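Local coordinates for ABC transporter substrate binding protein (Ribose) (PDB 5DKV), which binds alpha-D-tagatopyranose and probably serves as the solute-binding component of a bacterial ABC transporter for sugars, at residues T305-S310 and P315-F320; A31-L36 and V74-A79; L153-G158 and I268-A273. All blocks are in the same frame, centred on the assembly; numbering follows the deposited sequence.

Overall arrangement
From the N terminus, interaction 2 comes first: strand 29-33 meets helix 70-81, closing a loop of 37 residues in the first lobe of the periplasmic binding protein fold. Interaction 3 then closes a far longer loop in the second lobe, bringing the end of helix 142-156 to the start of strand 270-273. Interaction 1 is a local return near the C terminus, with four residues between its segments. The three loops follow in series; none nests or crosses. Interactions 1 and 3 have centres 14 Å apart and meet through neighbouring antiparallel strands, where Ala271 O and Ile307 N are 2.9 Å apart. Interaction 2 is on the opposite side of the chain's centre.

Interaction 1: residues T305-S310 and P315-F320; sequences TVINKS and PAVARF
Thr305 places its hydroxyl over the ring of Phe320, OG1 lying 3.4 Å above the plane and over the ring centre. With chi1 at -62°, OG1 stands beside the backbone N, while the methyl CG2 points to the helix and comes within 4.0 Å of Val317 CG1. The hydroxyl also forms a hydrogen bond with NE2 of His275; the ring of that histidine stacks with Phe320, so OG1 and the imidazole both meet the phenyl ring. Val306 turns from this face of strand 299-307 and packs on Phe270 and Ile272. Ile307 returns to the helix side: its CG1 lies 3.8 Å from Val317 CG1, and its CG2 reaches the same methyl at 4.1 Å, the two side chains running antiparallel alongside each other. Val317 CG1 is anti to its own backbone N (chi1 177°), which carries this methyl to both Thr305 and Ile307. At Asn308 the chain turns: OD1 accepts from Ser310 N at 2.7 Å, in the carbonyl plane, an Asx turn that starts the return to helix 315-318. Asn311 braces the turn by bonding Asn308 N and Val306 O. Further along 315-320, Arg319 NE donates to Ala316 O at 2.9 Å in a bent bond (N-H...O 134°), and Phe320 CE2 sits over one face of the guanidinium group, displaced from its middle. No hydrogen bond joins the two segments. Between them the contact is methyl packing plus a hydroxyl over an aromatic face; His275 serves the polar end of that hydroxyl.

Interaction 2: residues A31-L36 and V74-A79; sequences ALIPGL and VPVLDA
Within 31-36, Ile33 is the residue that meets 74-79, and its side chain makes the contact by its two methyls, CG2 and CD1. CB points to the helix and divides into two branches. The shorter branch, methyl CG2, stands anti to the backbone N and reaches Val76 CG1, a loose approach of 4.4 Å. The longer branch starts at CG1, which lies beside the backbone N with chi1 at -59°. From there chi2 is extended at 173°, carrying CD1 straight out to the base of Leu77. This tip meets three atoms of that one residue: CD1 of Ile33 is 3.7 Å from CD1 of Leu77, 3.8 Å from Leu77 CA and 4.1 Å from Leu77 CB. The leucine side chain runs roughly perpendicular to the isoleucine's, so the strand residue presses its end methyl into the angle between the helix backbone and one leucine branch. Gln73 and Val80 of the same helix also touch Ile33, and Gln73 NE2 bonds Pro34 O just past the strand's end. On the other face of the strand, Leu32 packs on Met45 and Ala49 of helix 40-56. This is the layering of a Rossmann-like lobe: helix 70-81 belongs to the beta-alpha-beta crossover from strand 59-62 to strand 87-90, and strand 29-33 runs between those two strands in the sheet. Across the contact there is nothing but saturated carbon. The meeting of 31-36 with 74-79 is thus purely apolar, consistent with burial of Ile33 and Leu77 away from water; the directional bond nearby is that of Gln73 to Pro34 O.

Interaction 3: residues L153-G158 and I268-A273; sequences LALAIG and IDFAIA
Leu155 and Ala156, on the last turn of helix 142-156, meet Phe270, the first residue of strand 270-273, and Asp269 just before it. Leu155 is extended from its backbone, with CG anti to N (chi1 -179°) and CD2 in turn anti to CA, so this branch reaches furthest, to within 4.2 Å of Phe270 CZ. The methyl approaches the ring obliquely. Phe270 swings its ring beside its own backbone N with chi1 at -59°. Ala156 has only CB to offer, and this methyl lies 3.5 Å from Asp269 OD2. The aspartate's chi1 of -88° departs well from a staggered arrangement, and OD2 is the carboxylate oxygen turned to the methyl. The helix ends just here in a Schellman motif: Gly158, with positive phi, donates its N-H to Leu155 O (N to O 3.2 Å), and Asp159 N bonds Ala154 O. No hydrogen bond crosses between the segments. The touch combines an apolar leucine-phenylalanine pair with a carboxylate oxygen resting against a methyl group. Such contact is not strongly directional, consistent with a surface contact joining the C-terminal end of helix 142-156 to the start of strand 270-273.

Interaction 1: residues T305-S310 and P315-F320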
loop_
_atom_site.group_PDB
_atom_site.type_symbol
_atom_site.label_atom_id
_atom_site.label_comp_id
_atom_site.label_asym_id
_atom_site.label_seq_id
_atom_site.Cartn_x
_atom_site.Cartn_y
_atom_site.Cartn_z
ATOM N N THR A 305 4.209 -11.452 0.218
ATOM C CA THR A 305 4.317 -12.669 -0.571
ATOM C C THR A 305 4.964 -12.282 -1.891
ATOM O O THR A 305 4.398 -11.492 -2.646
ATOM C CB THR A 305 2.947 -13.315 -0.808
ATOM O OG1 THR A 305 2.365 -13.702 0.445
ATOM C CG2 THR A 305 3.058 -14.552 -1.695
ATOM N N VAL A 306 6.148 -12.828 -2.155
ATOM C CA VAL A 306 6.857 -12.559 -3.410
ATOM C C VAL A 306 6.388 -13.565 -4.463
ATOM O O VAL A 306 6.526 -14.769 -4.288
ATOM C CB VAL A 306 8.366 -12.621 -3.211
ATOM C CG1 VAL A 306 9.096 -12.270 -4.514
ATOM C CG2 VAL A 306 8.784 -11.639 -2.082
ATOM N N ILE A 307 5.790 -13.044 -5.533
ATOM C CA ILE A 307 5.187 -13.850 -6.581
ATOM C C ILE A 307 6.072 -13.790 -7.822
ATOM O O ILE A 307 6.492 -12.710 -8.259
ATOM C CB ILE A 307 3.732 -13.378 -6.927
ATOM C CG1 ILE A 307 2.894 -13.262 -5.654
ATOM C CG2 ILE A 307 3.070 -14.367 -7.917
ATOM C CD1 ILE A 307 1.463 -12.737 -5.886
ATOM N N ASN A 308 6.390 -14.959 -8.369
ATOM C CA ASN A 308 7.181 -15.044 -9.587
ATOM C C ASN A 308 6.471 -15.926 -10.614
ATOM O O ASN A 308 5.380 -16.423 -10.355
ATOM C CB ASN A 308 8.580 -15.597 -9.275
ATOM C CG ASN A 308 8.535 -16.975 -8.627
ATOM O OD1 ASN A 308 8.002 -17.913 -9.203
ATOM N ND2 ASN A 308 9.129 -17.108 -7.452
ATOM N N LYS A 309 7.100 -16.132 -11.766
ATOM C CA LYS A 309 6.533 -16.911 -12.857
ATOM C C LYS A 309 6.168 -18.335 -12.451
ATOM O O LYS A 309 5.209 -18.900 -12.958
ATOM C CB LYS A 309 7.543 -16.966 -14.017
ATOM C CG LYS A 309 6.991 -17.371 -15.354
ATOM C CD LYS A 309 8.139 -17.483 -16.370
ATOM C CE LYS A 309 7.664 -17.430 -17.819
ATOM N NZ LYS A 309 6.506 -18.331 -18.113
ATOM N N SER A 310 6.943 -18.903 -11.531
ATOM C CA SER A 310 6.785 -20.298 -11.160
ATOM C C SER A 310 5.752 -20.482 -10.084
ATOM O O SER A 310 4.911 -21.366 -10.195
ATOM C CB SER A 310 8.106 -20.885 -10.677
ATOM O OG SER A 310 9.014 -20.911 -11.748
ATOM N N PRO A 315 -0.904 -22.816 -4.776
ATOM C CA PRO A 315 -2.166 -22.301 -4.207
ATOM C C PRO A 315 -2.013 -21.356 -3.039
ATOM O O PRO A 315 -2.771 -20.386 -2.932
ATOM C CB PRO A 315 -2.895 -23.576 -3.747
ATOM C CG PRO A 315 -1.898 -24.730 -3.929
ATOM C CD PRO A 315 -0.917 -24.274 -4.951
ATOM N N ALA A 316 -1.080 -21.669 -2.145
ATOM C CA ALA A 316 -0.789 -20.808 -1.017
ATOM C C ALA A 316 -0.365 -19.417 -1.483
ATOM O O ALA A 316 -0.429 -18.474 -0.711
ATOM C CB ALA A 316 0.298 -21.433 -0.148
ATOM N N VAL A 317 0.094 -19.301 -2.732
ATOM C CA VAL A 317 0.575 -18.009 -3.260
ATOM C C VAL A 317 -0.508 -17.258 -4.013
ATOM O O VAL A 317 -0.713 -16.064 -3.775
ATOM C CB VAL A 317 1.808 -18.213 -4.199
ATOM C CG1 VAL A 317 2.260 -16.913 -4.784
ATOM C CG2 VAL A 317 2.944 -18.847 -3.430
ATOM N N ALA A 318 -1.207 -17.942 -4.918
ATOM C CA ALA A 318 -2.205 -17.286 -5.768
ATOM C C ALA A 318 -3.342 -16.647 -4.969
ATOM O O ALA A 318 -3.975 -15.704 -5.424
ATOM C CB ALA A 318 -2.774 -18.275 -6.766
ATOM N N ARG A 319 -3.590 -17.175 -3.785
ATOM C CA ARG A 319 -4.632 -16.632 -2.921
ATOM C C ARG A 319 -4.309 -15.225 -2.443
ATOM O O ARG A 319 -5.184 -14.551 -1.887
ATOM C CB ARG A 319 -4.835 -17.534 -1.723
ATOM C CG ARG A 319 -3.629 -17.638 -0.825
ATOM C CD ARG A 319 -3.816 -18.774 0.177
ATOM N NE ARG A 319 -2.695 -18.902 1.109
ATOM C CZ ARG A 319 -2.741 -18.608 2.408
ATOM N NH1 ARG A 319 -3.857 -18.153 2.976
ATOM N NH2 ARG A 319 -1.653 -18.772 3.149
ATOM N N PHE A 320 -3.062 -14.780 -2.641
ATOM C CA PHE A 320 -2.647 -13.421 -2.231
ATOM C C PHE A 320 -2.799 -12.406 -3.374
ATOM O O PHE A 320 -2.637 -11.185 -3.175
ATOM C CB PHE A 320 -1.205 -13.424 -1.719
ATOM C CG PHE A 320 -1.062 -14.060 -0.369
ATOM C CD1 PHE A 320 -1.371 -13.336 0.771
ATOM C CD2 PHE A 320 -0.665 -15.383 -0.238
ATOM C CE1 PHE A 320 -1.262 -13.911 2.012
ATOM C CE2 PHE A 320 -0.550 -15.972 1.016
ATOM C CZ PHE A 320 -0.853 -15.235 2.140
#

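Interaction 2: residues A31-L36 and V74-A79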
loop_
_atom_site.group_PDB
_atom_site.type_symbol
_atom_site.label_atom_id
_atom_site.label_comp_id
_atom_site.label_asym_id
_atom_site.label_seq_id
_atom_site.Cartn_x
_atom_site.Cartn_y
_atom_site.Cartn_z
ATOM N N ALA A 31 -16.191 2.009 10.941
ATOM C CA ALA A 31 -16.009 2.641 9.643
ATOM C C ALA A 31 -14.658 2.287 9.041
ATOM O O ALA A 31 -13.684 2.104 9.770
ATOM C CB ALA A 31 -16.128 4.115 9.771
ATOM N N LEU A 32 -14.621 2.168 7.721
ATOM C CA LEU A 32 -13.379 1.956 6.980
ATOM C C LEU A 32 -13.333 2.955 5.847
ATOM O O LEU A 32 -14.208 2.971 4.996
ATOM C CB LEU A 32 -13.267 0.517 6.460
ATOM C CG LEU A 32 -12.079 0.243 5.544
ATOM C CD1 LEU A 32 -10.716 0.558 6.203
ATOM C CD2 LEU A 32 -12.144 -1.237 5.090
ATOM N N ILE A 33 -12.312 3.810 5.884
ATOM C CA ILE A 33 -12.086 4.844 4.900
ATOM C C ILE A 33 -10.768 4.536 4.157
ATOM O O ILE A 33 -9.686 4.702 4.700
ATOM C CB ILE A 33 -12.023 6.244 5.558
ATOM C CG1 ILE A 33 -13.329 6.548 6.300
ATOM C CG2 ILE A 33 -11.751 7.306 4.460
ATOM C CD1 ILE A 33 -13.330 7.834 7.119
ATOM N N PRO A 34 -10.861 4.055 2.917
ATOM C CA PRO A 34 -9.645 3.678 2.175
ATOM C C PRO A 34 -8.919 4.912 1.657
ATOM O O PRO A 34 -9.449 6.027 1.726
ATOM C CB PRO A 34 -10.187 2.851 1.018
ATOM C CG PRO A 34 -11.489 3.541 0.721
ATOM C CD PRO A 34 -12.068 3.905 2.086
ATOM N N GLY A 35 -7.730 4.708 1.111
ATOM C CA GLY A 35 -7.042 5.790 0.441
ATOM C C GLY A 35 -7.650 6.141 -0.910
ATOM O O GLY A 35 -7.560 7.290 -1.354
ATOM N N LEU A 36 -8.238 5.143 -1.561
ATOM C CA LEU A 36 -8.768 5.236 -2.915
ATOM C C LEU A 36 -9.747 4.080 -3.075
ATOM O O LEU A 36 -9.407 2.955 -2.747
ATOM C CB LEU A 36 -7.621 5.136 -3.954
ATOM C CG LEU A 36 -7.964 4.918 -5.431
ATOM C CD1 LEU A 36 -8.927 5.981 -5.880
ATOM C CD2 LEU A 36 -6.671 4.931 -6.265
ATOM N N VAL A 74 -11.028 14.239 3.127
ATOM C CA VAL A 74 -11.515 14.836 4.365
ATOM C C VAL A 74 -13.049 15.017 4.378
ATOM O O VAL A 74 -13.688 14.726 5.400
ATOM C CB VAL A 74 -10.781 16.181 4.667
ATOM C CG1 VAL A 74 -11.478 17.000 5.786
ATOM C CG2 VAL A 74 -9.337 15.874 5.059
ATOM N N PRO A 75 -13.666 15.452 3.254
ATOM C CA PRO A 75 -15.134 15.486 3.273
ATOM C C PRO A 75 -15.798 14.124 3.494
ATOM O O PRO A 75 -16.883 14.050 4.099
ATOM C CB PRO A 75 -15.490 16.026 1.891
ATOM C CG PRO A 75 -14.297 16.865 1.503
ATOM C CD PRO A 75 -13.108 16.222 2.128
ATOM N N VAL A 76 -15.184 13.071 2.975
ATOM C CA VAL A 76 -15.680 11.736 3.245
ATOM C C VAL A 76 -15.564 11.420 4.726
ATOM O O VAL A 76 -16.509 10.906 5.339
ATOM C CB VAL A 76 -14.922 10.693 2.435
ATOM C CG1 VAL A 76 -15.353 9.274 2.837
ATOM C CG2 VAL A 76 -15.159 10.933 0.955
ATOM N N LEU A 77 -14.395 11.701 5.294
ATOM C CA LEU A 77 -14.190 11.502 6.721
ATOM C C LEU A 77 -15.246 12.265 7.515
ATOM O O LEU A 77 -15.839 11.717 8.444
ATOM C CB LEU A 77 -12.795 11.932 7.130
ATOM C CG LEU A 77 -12.520 12.046 8.628
ATOM C CD1 LEU A 77 -12.661 10.732 9.360
ATOM C CD2 LEU A 77 -11.149 12.641 8.810
ATOM N N ASP A 78 -15.506 13.507 7.141
ATOM C CA ASP A 78 -16.531 14.260 7.861
ATOM C C ASP A 78 -17.909 13.604 7.738
ATOM O O ASP A 78 -18.661 13.583 8.719
ATOM C CB ASP A 78 -16.564 15.712 7.384
ATOM C CG ASP A 78 -15.360 16.506 7.891
ATOM O OD1 ASP A 78 -14.773 16.091 8.910
ATOM O OD2 ASP A 78 -14.991 17.521 7.277
ATOM N N ALA A 79 -18.236 13.064 6.563
ATOM C CA ALA A 79 -19.537 12.414 6.379
ATOM C C ALA A 79 -19.624 11.177 7.246
ATOM O O ALA A 79 -20.685 10.849 7.795
ATOM C CB ALA A 79 -19.766 12.051 4.908
#

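Interaction 3: residues L153-G158 and I268-A273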
loop_
_atom_site.group_PDB
_atom_site.type_symbol
_atom_site.label_atom_id
_atom_site.label_comp_id
_atom_site.label_asym_id
_atom_site.label_seq_id
_atom_site.Cartn_x
_atom_site.Cartn_y
_atom_site.Cartn_z
ATOM N N LEU A 153 15.123 -6.977 -7.875
ATOM C CA LEU A 153 15.523 -6.330 -9.120
ATOM C C LEU A 153 16.998 -6.530 -9.374
ATOM O O LEU A 153 17.401 -6.739 -10.515
ATOM C CB LEU A 153 15.175 -4.833 -9.108
ATOM C CG LEU A 153 15.360 -4.082 -10.428
ATOM C CD1 LEU A 153 14.485 -4.675 -11.515
ATOM C CD2 LEU A 153 15.062 -2.598 -10.252
ATOM N N ALA A 154 17.822 -6.476 -8.327
ATOM C CA ALA A 154 19.249 -6.681 -8.525
ATOM C C ALA A 154 19.492 -8.075 -9.083
ATOM O O ALA A 154 20.365 -8.282 -9.928
ATOM C CB ALA A 154 20.014 -6.481 -7.207
ATOM N N LEU A 155 18.724 -9.041 -8.590
ATOM C CA LEU A 155 18.838 -10.419 -9.084
ATOM C C LEU A 155 18.452 -10.486 -10.558
ATOM O O LEU A 155 19.136 -11.116 -11.385
ATOM C CB LEU A 155 17.947 -11.356 -8.259
ATOM C CG LEU A 155 17.957 -12.834 -8.620
ATOM C CD1 LEU A 155 19.308 -13.429 -8.285
ATOM C CD2 LEU A 155 16.840 -13.551 -7.864
ATOM N N ALA A 156 17.358 -9.820 -10.890
ATOM C CA ALA A 156 16.806 -9.880 -12.233
ATOM C C ALA A 156 17.769 -9.290 -13.272
ATOM O O ALA A 156 17.840 -9.798 -14.394
ATOM C CB ALA A 156 15.477 -9.160 -12.281
ATOM N N ILE A 157 18.525 -8.258 -12.889
ATOM C CA ILE A 157 19.426 -7.571 -13.824
ATOM C C ILE A 157 20.875 -8.058 -13.700
ATOM O O ILE A 157 21.778 -7.504 -14.322
ATOM C CB ILE A 157 19.375 -6.029 -13.647
ATOM C CG1 ILE A 157 19.975 -5.583 -12.303
ATOM C CG2 ILE A 157 17.937 -5.536 -13.847
ATOM C CD1 ILE A 157 19.964 -4.060 -12.099
ATOM N N GLY A 158 21.097 -9.113 -12.921
ATOM C CA GLY A 158 22.434 -9.686 -12.812
ATOM C C GLY A 158 23.384 -8.779 -12.057
ATOM O O GLY A 158 24.591 -8.772 -12.294
ATOM N N ILE A 268 6.950 -8.859 -16.332
ATOM C CA ILE A 268 7.418 -8.532 -14.984
ATOM C C ILE A 268 8.066 -9.780 -14.425
ATOM O O ILE A 268 7.650 -10.897 -14.768
ATOM C CB ILE A 268 6.292 -8.010 -14.050
ATOM C CG1 ILE A 268 5.303 -9.103 -13.679
ATOM C CG2 ILE A 268 5.544 -6.859 -14.728
ATOM C CD1 ILE A 268 4.324 -8.672 -12.583
ATOM N N ASP A 269 9.114 -9.590 -13.617
ATOM C CA ASP A 269 9.848 -10.696 -13.021
ATOM C C ASP A 269 9.339 -11.054 -11.621
ATOM O O ASP A 269 9.323 -12.233 -11.262
ATOM C CB ASP A 269 11.339 -10.372 -12.949
ATOM C CG ASP A 269 12.082 -10.771 -14.218
ATOM O OD1 ASP A 269 11.465 -10.752 -15.303
ATOM O OD2 ASP A 269 13.278 -11.120 -14.123
ATOM N N PHE A 270 8.951 -10.044 -10.834
ATOM C CA PHE A 270 8.439 -10.258 -9.491
ATOM C C PHE A 270 7.325 -9.280 -9.189
ATOM O O PHE A 270 7.405 -8.111 -9.560
ATOM C CB PHE A 270 9.537 -10.094 -8.426
ATOM C CG PHE A 270 10.688 -11.033 -8.593
ATOM C CD1 PHE A 270 10.612 -12.310 -8.090
ATOM C CD2 PHE A 270 11.850 -10.630 -9.236
ATOM C CE1 PHE A 270 11.637 -13.183 -8.224
ATOM C CE2 PHE A 270 12.900 -11.507 -9.397
ATOM C CZ PHE A 270 12.808 -12.785 -8.882
ATOM N N ALA A 271 6.313 -9.768 -8.499
ATOM C CA ALA A 271 5.309 -8.913 -7.888
ATOM C C ALA A 271 5.417 -9.077 -6.389
ATOM O O ALA A 271 5.411 -10.193 -5.880
ATOM C CB ALA A 271 3.913 -9.266 -8.385
ATOM N N ILE A 272 5.548 -7.960 -5.683
ATOM C CA ILE A 272 5.621 -7.974 -4.226
ATOM C C ILE A 272 4.218 -7.716 -3.640
ATOM O O ILE A 272 3.781 -6.581 -3.524
ATOM C CB ILE A 272 6.630 -6.926 -3.678
ATOM C CG1 ILE A 272 7.978 -6.960 -4.422
ATOM C CG2 ILE A 272 6.818 -7.140 -2.173
ATOM C CD1 ILE A 272 8.605 -8.309 -4.495
ATOM N N ALA A 273 3.493 -8.794 -3.334
ATOM C CA ALA A 273 2.137 -8.713 -2.771
ATOM C C ALA A 273 2.197 -8.286 -1.310
ATOM O O ALA A 273 2.885 -8.887 -0.506
ATOM C CB ALA A 273 1.400 -10.071 -2.905
#